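Local coordinates for sugar-phosphate aldolase (Thermotoga maritima, PDB 1PVT), which belongs to the class II aldolase and adducin family, with an AraD-like fold built around a central mixed beta sheet, at residues 35-40 / 55-60; 60-65 / 80-85; 134-139 / 191-196; 129-134 / 212-217; 7-12 / 201-206. One frame throughout, in Å; residues are numbered along the deposited sequence.

The five contacts fall into two groups with contact 5 between them. Contacts 1 and 2 lie at one end of the molecule with centres about 10 Å apart; they share L60 on strand 58-63, and M58 O of contact 1 probably accepts a hydrogen bond from V84 N of contact 2. Contacts 3 and 4, also about 10 Å apart between centres, share L134 and sit across the chain's centre from that pair, about 34 Å from contact 1 between centres. In contact 5, segment 7-12 of helix 2-19 packs I7 and I10 on L61 of contact 2, while the other segment starts helix 203-224, which runs on to contact 4, about 21 Å away between centres.

Contact 1: residues 35-40 / 55-60; sequences DERPEG and GPEMYL
With CG beside its backbone N (chi1 -52°) and the chain extended from CG to NE, R37 runs along the rim of the Y59 ring to E57, whose CG is anti to its own backbone N (chi1 164°) and whose carboxylate rises to meet it. The salt bridge joins R37 NH2 to E57 OE1 at 2.9 Å. OE2 lies over one face of the guanidinium, and the two planes stand 88° apart, so the acid does not face the arginine in the parallel, two-pronged way. On the way there, R37 CD comes to 3.1 Å from Y59 OH, while NE sits at the ring edge, in its plane. P38 covers one face of the same ring, its CD centred above it in a CH-pi contact, and E36 O approaches CD2 of Y59 at 3.3 Å. The phenol oxygen has its polar partner elsewhere, in a hydrogen bond with Y41 OH. Segment 35-40 is the irregular chain that follows strand 28-34. Y59, on strand 58-63, is hydrogen-bonded through its backbone to L34 of that neighbour and stacks on H83 of strand 79-84, while P38 reaches over to L81.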
# COMPACT_ATOMS: atom_id res chain seq x y z
N ASP A 35 -11.57 4.83 -11.47
CA ASP A 35 -12.33 4.07 -12.47
C ASP A 35 -12.62 4.88 -13.75
O ASP A 35 -12.14 4.55 -14.84
CB ASP A 35 -13.64 3.60 -11.84
CG ASP A 35 -14.21 4.63 -10.88
OD1 ASP A 35 -13.57 4.92 -9.84
OD2 ASP A 35 -15.31 5.17 -11.16
N GLU A 36 -13.42 5.93 -13.60
CA GLU A 36 -13.80 6.78 -14.71
C GLU A 36 -12.58 7.58 -15.18
O GLU A 36 -11.51 7.01 -15.41
CB GLU A 36 -14.90 7.73 -14.26
CG GLU A 36 -15.92 7.05 -13.37
CD GLU A 36 -16.77 8.02 -12.58
OE1 GLU A 36 -17.62 8.69 -13.21
OE2 GLU A 36 -16.57 8.12 -11.35
N ARG A 37 -12.77 8.89 -15.33
CA ARG A 37 -11.70 9.79 -15.75
C ARG A 37 -11.92 11.12 -15.08
O ARG A 37 -13.05 11.53 -14.84
CB ARG A 37 -11.72 9.98 -17.27
CG ARG A 37 -11.73 8.68 -18.02
CD ARG A 37 -11.23 8.86 -19.43
NE ARG A 37 -11.06 7.57 -20.10
CZ ARG A 37 -10.52 7.42 -21.30
NH1 ARG A 37 -10.11 8.49 -21.96
NH2 ARG A 37 -10.40 6.22 -21.85
N PRO A 38 -10.82 11.82 -14.75
CA PRO A 38 -10.81 13.13 -14.09
C PRO A 38 -11.59 14.24 -14.81
O PRO A 38 -11.28 14.56 -15.96
CB PRO A 38 -9.32 13.46 -14.01
CG PRO A 38 -8.68 12.09 -13.94
CD PRO A 38 -9.45 11.34 -14.98
N GLU A 39 -12.59 14.81 -14.14
CA GLU A 39 -13.39 15.89 -14.73
C GLU A 39 -12.51 17.13 -14.96
O GLU A 39 -12.45 17.66 -16.07
CB GLU A 39 -14.59 16.27 -13.83
CG GLU A 39 -15.29 17.59 -14.24
CD GLU A 39 -16.60 17.85 -13.49
OE1 GLU A 39 -16.61 17.76 -12.23
OE2 GLU A 39 -17.61 18.16 -14.16
N GLY A 40 -11.84 17.58 -13.90
CA GLY A 40 -10.96 18.72 -14.04
C GLY A 40 -9.73 18.29 -14.81
O GLY A 40 -8.62 18.29 -14.28
N GLY A 55 0.70 -2.27 -19.82
CA GLY A 55 -0.55 -2.67 -19.20
C GLY A 55 -1.67 -1.77 -19.69
O GLY A 55 -1.40 -0.81 -20.41
N PRO A 56 -2.93 -2.05 -19.32
CA PRO A 56 -4.06 -1.22 -19.76
C PRO A 56 -3.92 0.26 -19.38
O PRO A 56 -2.96 0.66 -18.73
CB PRO A 56 -5.26 -1.87 -19.06
CG PRO A 56 -4.86 -3.32 -18.99
CD PRO A 56 -3.40 -3.23 -18.57
N GLU A 57 -4.88 1.06 -19.82
CA GLU A 57 -4.87 2.48 -19.52
C GLU A 57 -5.60 2.69 -18.20
O GLU A 57 -6.55 1.96 -17.91
CB GLU A 57 -5.59 3.25 -20.62
CG GLU A 57 -5.97 4.66 -20.24
CD GLU A 57 -7.14 5.18 -21.05
OE1 GLU A 57 -8.18 4.48 -21.10
OE2 GLU A 57 -7.03 6.28 -21.62
N MSE A 58 -5.17 3.67 -17.41
CA MSE A 58 -5.81 3.96 -16.12
C MSE A 58 -5.43 5.32 -15.56
O MSE A 58 -4.51 5.98 -16.04
CB MSE A 58 -5.46 2.90 -15.08
CG MSE A 58 -3.98 2.87 -14.70
SE MSE A 58 -3.54 1.93 -13.05
CE MSE A 58 -3.21 0.15 -13.74
N TYR A 59 -6.15 5.72 -14.53
CA TYR A 59 -5.89 6.97 -13.82
C TYR A 59 -5.69 6.59 -12.37
O TYR A 59 -6.55 5.95 -11.77
CB TYR A 59 -7.09 7.91 -13.89
CG TYR A 59 -7.39 8.48 -15.24
CD1 TYR A 59 -6.76 9.64 -15.69
CD2 TYR A 59 -8.35 7.89 -16.06
CE1 TYR A 59 -7.10 10.21 -16.91
CE2 TYR A 59 -8.69 8.45 -17.28
CZ TYR A 59 -8.07 9.61 -17.70
OH TYR A 59 -8.47 10.15 -18.90
N LEU A 60 -4.55 6.95 -11.81
CA LEU A 60 -4.34 6.62 -10.41
C LEU A 60 -3.72 7.76 -9.62
O LEU A 60 -2.88 8.53 -10.11
CB LEU A 60 -3.48 5.34 -10.27
CG LEU A 60 -1.97 5.50 -10.09
CD1 LEU A 60 -1.39 4.28 -9.38
CD2 LEU A 60 -1.32 5.72 -11.45

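Contact 2: residues 60-65 / 80-85; sequences LLITAT and CLLHVL
L60 lays its CD2 methyl against CG2 of V84 at 3.4 Å and against CB of L82 at 4.1 Å, so that one branch of the leucine bridges two residues on the same side of strand 80-84. I62, farther along on that side, puts CG2 3.9 Å from CD1 of L82; its CG1 branch is anti to the backbone N (chi1 -173°) and leads off from the neighbouring strand, leaving CG2 to make the touch. Beyond the end of the regular pairing, A64 CB rests 3.8 Å from SG of C80. L61 and L81 face the other side of the sheet, where CD2 of L61 meets CB of L81 at 3.8 Å, and helix 2-19 covers both through M3.

The backbones are paired antiparallel. L60 with L82 and I62 with C80 are hydrogen-bonded pairs, each closed by two N-H to O bonds; I62 N to C80 O, 2.8 Å, is the one that lies in the carbonyl plane, whereas L82 N meets the carbonyl of L60 from above its plane. Between them, L61 and L81 form a non-hydrogen-bonded pair, and the CA of L61 points its hydrogen at C80 O. The strands diverge from exact antiparallel, at 138° between their directions, a marked twist. All the touching residues are buried, with H106, L107 and H110 of helix 103-115 against the side that carries L60, I62 and V84. This is the twisted antiparallel pairing of adjacent strands in a central sheet sandwiched between helices, as in the AraD-like fold.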
# COMPACT_ATOMS: atom_id res chain seq x y z
N LEU A 60 -4.55 6.95 -11.81
CA LEU A 60 -4.34 6.62 -10.41
C LEU A 60 -3.72 7.76 -9.62
O LEU A 60 -2.88 8.53 -10.11
CB LEU A 60 -3.48 5.34 -10.27
CG LEU A 60 -1.97 5.50 -10.09
CD1 LEU A 60 -1.39 4.28 -9.38
CD2 LEU A 60 -1.32 5.72 -11.45
N LEU A 61 -4.19 7.86 -8.37
CA LEU A 61 -3.74 8.85 -7.42
C LEU A 61 -2.69 8.16 -6.57
O LEU A 61 -2.93 7.07 -6.04
CB LEU A 61 -4.91 9.29 -6.54
CG LEU A 61 -5.91 10.31 -7.11
CD1 LEU A 61 -7.23 10.25 -6.35
CD2 LEU A 61 -5.28 11.70 -7.05
N ILE A 62 -1.53 8.77 -6.45
CA ILE A 62 -0.47 8.18 -5.65
C ILE A 62 0.32 9.29 -4.99
O ILE A 62 0.50 10.37 -5.56
CB ILE A 62 0.46 7.31 -6.51
CG1 ILE A 62 1.46 6.57 -5.62
CG2 ILE A 62 1.22 8.18 -7.49
CD1 ILE A 62 2.33 5.57 -6.36
N THR A 63 0.78 9.03 -3.78
CA THR A 63 1.56 10.01 -3.06
C THR A 63 2.78 10.33 -3.91
O THR A 63 3.28 9.47 -4.64
CB THR A 63 1.97 9.48 -1.65
OG1 THR A 63 2.39 8.11 -1.75
CG2 THR A 63 0.81 9.55 -0.70
N ALA A 64 3.24 11.57 -3.83
CA ALA A 64 4.41 12.02 -4.58
C ALA A 64 5.69 11.61 -3.88
O ALA A 64 5.66 11.04 -2.80
CB ALA A 64 4.39 13.53 -4.73
N THR A 65 6.82 11.92 -4.50
CA THR A 65 8.10 11.55 -3.94
C THR A 65 8.50 12.48 -2.80
O THR A 65 8.31 13.70 -2.89
CB THR A 65 9.18 11.54 -5.05
OG1 THR A 65 10.47 11.27 -4.48
CG2 THR A 65 9.18 12.87 -5.79
N CYS A 80 -0.46 12.86 -6.21
CA CYS A 80 -0.44 12.92 -7.67
C CYS A 80 -1.58 12.17 -8.35
O CYS A 80 -1.91 11.04 -8.00
CB CYS A 80 0.89 12.38 -8.21
SG CYS A 80 2.35 13.39 -7.88
N LEU A 81 -2.20 12.85 -9.31
CA LEU A 81 -3.26 12.26 -10.11
C LEU A 81 -2.53 11.98 -11.40
O LEU A 81 -1.92 12.87 -11.99
CB LEU A 81 -4.39 13.24 -10.39
CG LEU A 81 -5.28 12.70 -11.51
CD1 LEU A 81 -5.89 11.37 -11.11
CD2 LEU A 81 -6.36 13.70 -11.82
N LEU A 82 -2.59 10.74 -11.85
CA LEU A 82 -1.87 10.40 -13.06
C LEU A 82 -2.70 9.63 -14.05
O LEU A 82 -3.64 8.91 -13.68
CB LEU A 82 -0.66 9.56 -12.71
CG LEU A 82 0.24 10.13 -11.62
CD1 LEU A 82 1.26 9.07 -11.26
CD2 LEU A 82 0.90 11.42 -12.09
N HIS A 83 -2.35 9.78 -15.32
CA HIS A 83 -3.02 9.04 -16.37
C HIS A 83 -1.95 8.09 -16.87
O HIS A 83 -0.89 8.52 -17.36
CB HIS A 83 -3.51 9.97 -17.48
CG HIS A 83 -4.34 9.28 -18.52
ND1 HIS A 83 -5.34 8.39 -18.20
CD2 HIS A 83 -4.30 9.35 -19.87
CE1 HIS A 83 -5.89 7.93 -19.31
NE2 HIS A 83 -5.28 8.50 -20.34
N VAL A 84 -2.21 6.80 -16.71
CA VAL A 84 -1.27 5.77 -17.12
C VAL A 84 -1.58 5.26 -18.52
O VAL A 84 -2.57 4.55 -18.76
CB VAL A 84 -1.27 4.60 -16.11
CG1 VAL A 84 -0.33 3.50 -16.56
CG2 VAL A 84 -0.83 5.11 -14.74
N LEU A 85 -0.71 5.65 -19.45
CA LEU A 85 -0.82 5.28 -20.84
C LEU A 85 0.30 4.36 -21.22
O LEU A 85 1.47 4.64 -20.93
CB LEU A 85 -0.77 6.51 -21.74
CG LEU A 85 -2.03 7.36 -21.65
CD1 LEU A 85 -1.82 8.64 -22.42
CD2 LEU A 85 -3.24 6.57 -22.17

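Contact 3: residues 134-139 / 191-196; sequences LMNLEE and WDKHGV
W191 meets the other segment only through its backbone: its O lies 4.1 Å from CE of M135, a selenomethionine. The same carbonyl of W191 takes a short hydrogen bond from H194 N, 2.6 Å, closing a type II turn from W191 to H194. D192 follows, with SE of M135 4.0 Å from its CA, so the selenium rides on the turn's backbone and not on the carboxylate. K193 has the positive phi (82°) usual at the third place of a type II turn, and its amide N lies 3.8 Å from SE and 3.7 Å from CE of M135. The lysine side chain departs in the other direction and then bends at chi2 (74°), bringing K193 NZ round to OD1 of N136 at 3.2 Å, a weak hydrogen bond between two exposed residues. H194 adds its backbone N to the surroundings of the methyl, and G195 N makes the nearest approach to it, 3.5 Å from CE of M135. The end of the M135 side chain thus lies against the backbone of a tight turn, the bend at chi3 (-66°) directing CE to G195 N and K193 N. This turn links strands 188-191 and 196-200, and M135 is the first residue past helix 129-134. L190 and F140 also pack on M135, while L134 leans on L220 and L221 of helix 203-224.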
# COMPACT_ATOMS: atom_id res chain seq x y z
N LEU A 134 8.33 -7.61 14.79
CA LEU A 134 8.05 -9.02 14.59
C LEU A 134 8.84 -9.67 13.46
O LEU A 134 9.28 -10.81 13.59
CB LEU A 134 6.54 -9.20 14.38
CG LEU A 134 5.92 -10.53 13.92
CD1 LEU A 134 5.92 -10.60 12.40
CD2 LEU A 134 6.67 -11.69 14.54
N MSE A 135 9.02 -8.95 12.36
CA MSE A 135 9.76 -9.50 11.23
C MSE A 135 11.27 -9.44 11.43
O MSE A 135 12.05 -9.69 10.51
CB MSE A 135 9.39 -8.75 9.96
CG MSE A 135 7.92 -8.80 9.64
SE MSE A 135 7.59 -8.08 7.90
CE MSE A 135 8.10 -6.24 8.26
N ASN A 136 11.69 -9.10 12.64
CA ASN A 136 13.10 -9.01 12.95
C ASN A 136 13.54 -10.22 13.76
O ASN A 136 14.68 -10.31 14.20
CB ASN A 136 13.38 -7.73 13.72
CG ASN A 136 14.55 -6.97 13.16
OD1 ASN A 136 15.68 -7.44 13.21
ND2 ASN A 136 14.28 -5.79 12.62
N LEU A 137 12.60 -11.15 13.95
CA LEU A 137 12.85 -12.39 14.70
C LEU A 137 13.14 -13.55 13.75
O LEU A 137 12.43 -13.74 12.75
CB LEU A 137 11.62 -12.77 15.55
CG LEU A 137 11.06 -11.80 16.58
CD1 LEU A 137 9.93 -12.48 17.34
CD2 LEU A 137 12.16 -11.37 17.53
N GLU A 138 14.18 -14.32 14.05
CA GLU A 138 14.55 -15.46 13.22
C GLU A 138 13.33 -16.34 12.93
O GLU A 138 12.94 -16.51 11.77
CB GLU A 138 15.64 -16.28 13.91
CG GLU A 138 17.01 -15.60 13.96
CD GLU A 138 17.69 -15.53 12.59
OE1 GLU A 138 17.92 -16.60 11.98
OE2 GLU A 138 18.01 -14.41 12.13
N GLU A 139 12.72 -16.87 13.99
CA GLU A 139 11.54 -17.72 13.83
C GLU A 139 10.30 -16.90 13.53
O GLU A 139 9.26 -17.02 14.19
CB GLU A 139 11.32 -18.58 15.08
CG GLU A 139 11.10 -17.81 16.38
CD GLU A 139 10.61 -18.74 17.49
OE1 GLU A 139 11.29 -19.76 17.77
OE2 GLU A 139 9.55 -18.43 18.08
N TRP A 191 6.21 -7.22 3.00
CA TRP A 191 7.52 -7.19 2.36
C TRP A 191 8.48 -7.42 3.49
O TRP A 191 8.80 -6.50 4.24
CB TRP A 191 7.84 -5.84 1.72
CG TRP A 191 6.98 -5.49 0.55
CD1 TRP A 191 6.08 -6.30 -0.09
CD2 TRP A 191 6.92 -4.22 -0.12
NE1 TRP A 191 5.48 -5.62 -1.12
CE2 TRP A 191 5.98 -4.34 -1.16
CE3 TRP A 191 7.58 -3.01 0.06
CZ2 TRP A 191 5.67 -3.28 -2.01
CZ3 TRP A 191 7.28 -1.96 -0.79
CH2 TRP A 191 6.33 -2.10 -1.81
N ASP A 192 8.93 -8.66 3.63
CA ASP A 192 9.83 -9.03 4.69
C ASP A 192 10.91 -7.98 4.91
O ASP A 192 11.68 -7.66 4.00
CB ASP A 192 10.47 -10.39 4.40
CG ASP A 192 11.32 -10.88 5.54
OD1 ASP A 192 12.42 -10.31 5.73
OD2 ASP A 192 10.89 -11.82 6.25
N LYS A 193 10.94 -7.43 6.12
CA LYS A 193 11.91 -6.43 6.53
C LYS A 193 11.55 -5.00 6.09
O LYS A 193 12.20 -4.04 6.50
CB LYS A 193 13.29 -6.81 5.98
CG LYS A 193 14.45 -6.41 6.87
CD LYS A 193 14.54 -7.33 8.08
CE LYS A 193 15.75 -6.96 8.94
NZ LYS A 193 15.98 -7.94 10.04
N HIS A 194 10.53 -4.86 5.25
CA HIS A 194 10.14 -3.54 4.75
C HIS A 194 8.66 -3.24 4.90
O HIS A 194 8.00 -2.79 3.96
CB HIS A 194 10.53 -3.40 3.28
CG HIS A 194 11.98 -3.66 3.03
ND1 HIS A 194 12.84 -2.67 2.59
CD2 HIS A 194 12.73 -4.77 3.19
CE1 HIS A 194 14.06 -3.17 2.50
NE2 HIS A 194 14.02 -4.44 2.86
N GLY A 195 8.13 -3.49 6.09
CA GLY A 195 6.73 -3.20 6.32
C GLY A 195 5.71 -4.02 5.57
O GLY A 195 5.91 -5.18 5.23
N VAL A 196 4.58 -3.39 5.29
CA VAL A 196 3.50 -4.09 4.64
C VAL A 196 2.77 -3.24 3.63
O VAL A 196 2.87 -2.02 3.62
CB VAL A 196 2.50 -4.54 5.68
CG1 VAL A 196 1.98 -3.33 6.43
CG2 VAL A 196 1.35 -5.28 5.04

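Contact 4: residues 129-134 / 212-217; sequences LNLLTL and ILEKAA
N130 and E214 make the close, polar part of the contact. OE2 of E214 receives two N-H groups from one residue, N130 ND2 at 2.9 Å and N130 N at 3.3 Å, both on its syn side; the ND2 bond is nearly straight (158°) and lies in the amide plane. The amide and carboxylate are nearly coplanar, which suits that bond. E214 OE1 takes a weak bond from L131 N, 2.9 Å. A bend at chi2 (-45°) turns the carboxylate of E214 to the opening turn of helix 129-134, where its main-chain N-H groups would favour the negative charge. This is one helix presenting an acid to the N-terminal turn of another, the two short axes passing 8.1 Å apart at 53°. Beside the polar group the packing is apolar: L131 CD2 touches L213 CB at 3.9 Å, N130 CB meets A217 CB at 4.0 Å, and M147 of helix 144-147 covers L131 and A217 together. The carboxylate is buried, with L22 and P128 touching E214. On the solvent side matters are looser. L129, exposed, makes no close side-chain packing with segment 212-217, and K215, also exposed, points away from helix 129-134.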
# COMPACT_ATOMS: atom_id res chain seq x y z
N LEU A 129 5.46 -0.35 13.39
CA LEU A 129 6.47 -0.69 14.39
C LEU A 129 6.45 -2.15 14.86
O LEU A 129 7.48 -2.83 14.84
CB LEU A 129 6.26 0.22 15.60
CG LEU A 129 6.64 -0.36 16.95
CD1 LEU A 129 8.14 -0.50 17.03
CD2 LEU A 129 6.15 0.54 18.07
N ASN A 130 5.30 -2.63 15.29
CA ASN A 130 5.21 -3.99 15.78
C ASN A 130 5.40 -5.04 14.71
O ASN A 130 6.07 -6.04 14.95
CB ASN A 130 3.87 -4.20 16.46
CG ASN A 130 3.82 -3.57 17.83
OD1 ASN A 130 4.33 -4.13 18.80
ND2 ASN A 130 3.22 -2.40 17.92
N LEU A 131 4.81 -4.83 13.54
CA LEU A 131 4.95 -5.79 12.45
C LEU A 131 6.41 -5.78 12.04
O LEU A 131 6.96 -6.79 11.60
CB LEU A 131 4.07 -5.38 11.28
CG LEU A 131 3.24 -6.52 10.70
CD1 LEU A 131 2.67 -7.39 11.82
CD2 LEU A 131 2.11 -5.93 9.86
N LEU A 132 7.02 -4.62 12.19
CA LEU A 132 8.41 -4.45 11.87
C LEU A 132 9.18 -5.27 12.88
O LEU A 132 9.91 -6.18 12.52
CB LEU A 132 8.78 -2.98 12.00
CG LEU A 132 9.59 -2.36 10.87
CD1 LEU A 132 9.04 -2.80 9.51
CD2 LEU A 132 9.53 -0.86 11.05
N THR A 133 8.99 -4.94 14.15
CA THR A 133 9.66 -5.65 15.22
C THR A 133 9.56 -7.15 15.01
O THR A 133 10.55 -7.86 15.05
CB THR A 133 9.01 -5.36 16.56
OG1 THR A 133 9.01 -3.95 16.78
CG2 THR A 133 9.78 -6.03 17.67
N LEU A 134 8.33 -7.61 14.79
CA LEU A 134 8.05 -9.02 14.59
C LEU A 134 8.84 -9.67 13.46
O LEU A 134 9.28 -10.81 13.59
CB LEU A 134 6.54 -9.20 14.38
CG LEU A 134 5.92 -10.53 13.92
CD1 LEU A 134 5.92 -10.60 12.40
CD2 LEU A 134 6.67 -11.69 14.54
N ILE A 212 -5.45 -3.48 11.88
CA ILE A 212 -5.69 -4.83 12.37
C ILE A 212 -4.43 -5.69 12.37
O ILE A 212 -4.11 -6.30 13.39
CB ILE A 212 -6.84 -5.50 11.56
CG1 ILE A 212 -8.15 -4.78 11.88
CG2 ILE A 212 -6.97 -6.97 11.91
CD1 ILE A 212 -9.32 -5.20 11.05
N LEU A 213 -3.70 -5.74 11.26
CA LEU A 213 -2.47 -6.52 11.25
C LEU A 213 -1.57 -6.07 12.39
O LEU A 213 -1.01 -6.89 13.12
CB LEU A 213 -1.74 -6.36 9.93
CG LEU A 213 -2.25 -7.25 8.80
CD1 LEU A 213 -1.26 -7.21 7.65
CD2 LEU A 213 -2.41 -8.69 9.30
N GLU A 214 -1.44 -4.76 12.53
CA GLU A 214 -0.60 -4.20 13.59
C GLU A 214 -1.06 -4.69 14.96
O GLU A 214 -0.26 -5.17 15.76
CB GLU A 214 -0.69 -2.68 13.58
CG GLU A 214 0.63 -1.96 13.43
CD GLU A 214 1.73 -2.53 14.30
OE1 GLU A 214 2.21 -3.64 14.00
OE2 GLU A 214 2.11 -1.86 15.28
N LYS A 215 -2.35 -4.55 15.21
CA LYS A 215 -2.90 -4.95 16.49
C LYS A 215 -2.54 -6.38 16.79
O LYS A 215 -2.08 -6.69 17.88
CB LYS A 215 -4.41 -4.76 16.50
CG LYS A 215 -4.96 -4.55 17.89
CD LYS A 215 -6.27 -3.78 17.86
CE LYS A 215 -6.75 -3.40 19.27
NZ LYS A 215 -7.89 -2.40 19.25
N ALA A 216 -2.73 -7.26 15.81
CA ALA A 216 -2.42 -8.67 16.01
C ALA A 216 -0.95 -8.84 16.30
O ALA A 216 -0.57 -9.63 17.15
CB ALA A 216 -2.78 -9.46 14.79
N ALA A 217 -0.11 -8.11 15.58
CA ALA A 217 1.32 -8.22 15.80
C ALA A 217 1.60 -7.77 17.20
O ALA A 217 2.33 -8.43 17.94
CB ALA A 217 2.05 -7.34 14.83

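Contact 5: residues 7-12 / 201-206; sequences IREIQK and KDVAEA
The carboxylates of E9 and D202 meet at OE2 and OD2, 3.3 Å apart, their planes turned 62° from one another and their side chains crossing at about a right angle. Each has its own donor. A204 N comes at E9 OE2 nearly in line with the C-O bond, 3.2 Å away and almost straight (165°), whereas E205 N approaches D202 OD1 from above the carboxylate plane, at 3.0 Å. The second of these is the capping bond of D202, the N-cap residue of the helix that begins at V203; its chi1 of 60°, with CG between the backbone N and the carbonyl carbon, folds the acid back over that first turn. E9, extended beyond CG, reaches the same turn from segment 7-12 of helix 2-19 and lies alongside V203, the two side chains running past each other in opposite directions. CG1 of V203 sits 3.1 Å from E9 OE2 and 3.2 Å from E9 O, so the methyl lies close both to the carboxylate and to the backbone O of E9. Behind them, I10 and V203 both pack on I30 of strand 28-34. Two acids, like charges if both are ionised, thus meet at the start of helix 203-224. The N-H groups there may offset part of any repulsion, and K121 touches D202, although the closeness of the oxygens may well raise the proton affinity of one acid.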
# COMPACT_ATOMS: atom_id res chain seq x y z
N ILE A 7 -9.50 12.12 -2.78
CA ILE A 7 -8.33 12.82 -2.24
C ILE A 7 -8.46 13.00 -0.75
O ILE A 7 -7.54 12.72 0.01
CB ILE A 7 -8.19 14.22 -2.84
CG1 ILE A 7 -8.12 14.14 -4.36
CG2 ILE A 7 -6.97 14.90 -2.26
CD1 ILE A 7 -7.17 13.10 -4.86
N ARG A 8 -9.62 13.50 -0.34
CA ARG A 8 -9.91 13.71 1.07
C ARG A 8 -9.82 12.37 1.78
O ARG A 8 -9.32 12.28 2.90
CB ARG A 8 -11.30 14.33 1.24
CG ARG A 8 -11.34 15.83 0.96
CD ARG A 8 -12.66 16.29 0.37
NE ARG A 8 -12.63 17.72 0.01
CZ ARG A 8 -13.39 18.28 -0.93
NH1 ARG A 8 -14.24 17.53 -1.64
NH2 ARG A 8 -13.31 19.58 -1.18
N GLU A 9 -10.28 11.31 1.11
CA GLU A 9 -10.27 9.97 1.68
C GLU A 9 -8.85 9.50 1.89
O GLU A 9 -8.55 8.76 2.82
CB GLU A 9 -11.00 8.99 0.77
CG GLU A 9 -11.78 7.94 1.55
CD GLU A 9 -12.01 6.68 0.73
OE1 GLU A 9 -12.51 6.80 -0.42
OE2 GLU A 9 -11.69 5.57 1.26
N ILE A 10 -7.99 9.93 0.98
CA ILE A 10 -6.59 9.59 1.08
C ILE A 10 -5.93 10.41 2.17
O ILE A 10 -5.19 9.88 3.00
CB ILE A 10 -5.86 9.86 -0.25
CG1 ILE A 10 -6.24 8.77 -1.26
CG2 ILE A 10 -4.33 9.99 -0.02
CD1 ILE A 10 -5.47 8.85 -2.58
N GLN A 11 -6.20 11.72 2.17
CA GLN A 11 -5.63 12.61 3.17
C GLN A 11 -6.01 12.18 4.58
O GLN A 11 -5.17 12.19 5.48
CB GLN A 11 -6.08 14.03 2.91
CG GLN A 11 -5.44 14.63 1.70
CD GLN A 11 -5.77 16.09 1.54
OE1 GLN A 11 -6.92 16.46 1.28
NE2 GLN A 11 -4.76 16.95 1.70
N LYS A 12 -7.27 11.81 4.76
CA LYS A 12 -7.74 11.36 6.06
C LYS A 12 -6.91 10.16 6.52
O LYS A 12 -6.49 10.10 7.67
CB LYS A 12 -9.22 11.01 5.99
CG LYS A 12 -9.79 10.45 7.28
CD LYS A 12 -11.32 10.32 7.23
CE LYS A 12 -11.87 9.60 8.47
NZ LYS A 12 -11.54 10.29 9.75
N LYS A 201 -11.29 -2.34 -1.11
CA LYS A 201 -12.28 -1.70 -1.97
C LYS A 201 -11.97 -0.19 -2.07
O LYS A 201 -12.22 0.43 -3.10
CB LYS A 201 -13.71 -1.91 -1.43
CG LYS A 201 -14.06 -3.35 -1.05
CD LYS A 201 -13.97 -4.30 -2.23
CE LYS A 201 -14.09 -5.77 -1.79
NZ LYS A 201 -15.43 -6.15 -1.25
N ASP A 202 -11.45 0.39 -0.99
CA ASP A 202 -11.08 1.81 -0.96
C ASP A 202 -9.96 2.03 0.06
O ASP A 202 -9.73 1.18 0.93
CB ASP A 202 -12.30 2.69 -0.61
CG ASP A 202 -12.90 2.36 0.74
OD1 ASP A 202 -12.42 1.41 1.40
OD2 ASP A 202 -13.87 3.05 1.13
N VAL A 203 -9.27 3.17 -0.04
CA VAL A 203 -8.15 3.43 0.85
C VAL A 203 -8.49 3.16 2.31
O VAL A 203 -7.72 2.50 3.01
CB VAL A 203 -7.63 4.87 0.71
CG1 VAL A 203 -8.57 5.85 1.39
CG2 VAL A 203 -6.25 4.95 1.30
N ALA A 204 -9.64 3.64 2.76
CA ALA A 204 -10.07 3.44 4.14
C ALA A 204 -10.06 1.97 4.54
O ALA A 204 -9.73 1.63 5.68
CB ALA A 204 -11.47 4.01 4.35
N GLU A 205 -10.42 1.09 3.61
CA GLU A 205 -10.44 -0.35 3.90
C GLU A 205 -9.00 -0.88 3.98
O GLU A 205 -8.70 -1.73 4.81
CB GLU A 205 -11.23 -1.10 2.83
CG GLU A 205 -11.18 -2.63 2.99
CD GLU A 205 -12.03 -3.37 1.97
OE1 GLU A 205 -13.27 -3.43 2.15
OE2 GLU A 205 -11.47 -3.90 0.98
N ALA A 206 -8.13 -0.38 3.10
CA ALA A 206 -6.74 -0.80 3.12
C ALA A 206 -6.18 -0.41 4.49
O ALA A 206 -5.60 -1.24 5.18
CB ALA A 206 -5.96 -0.11 2.02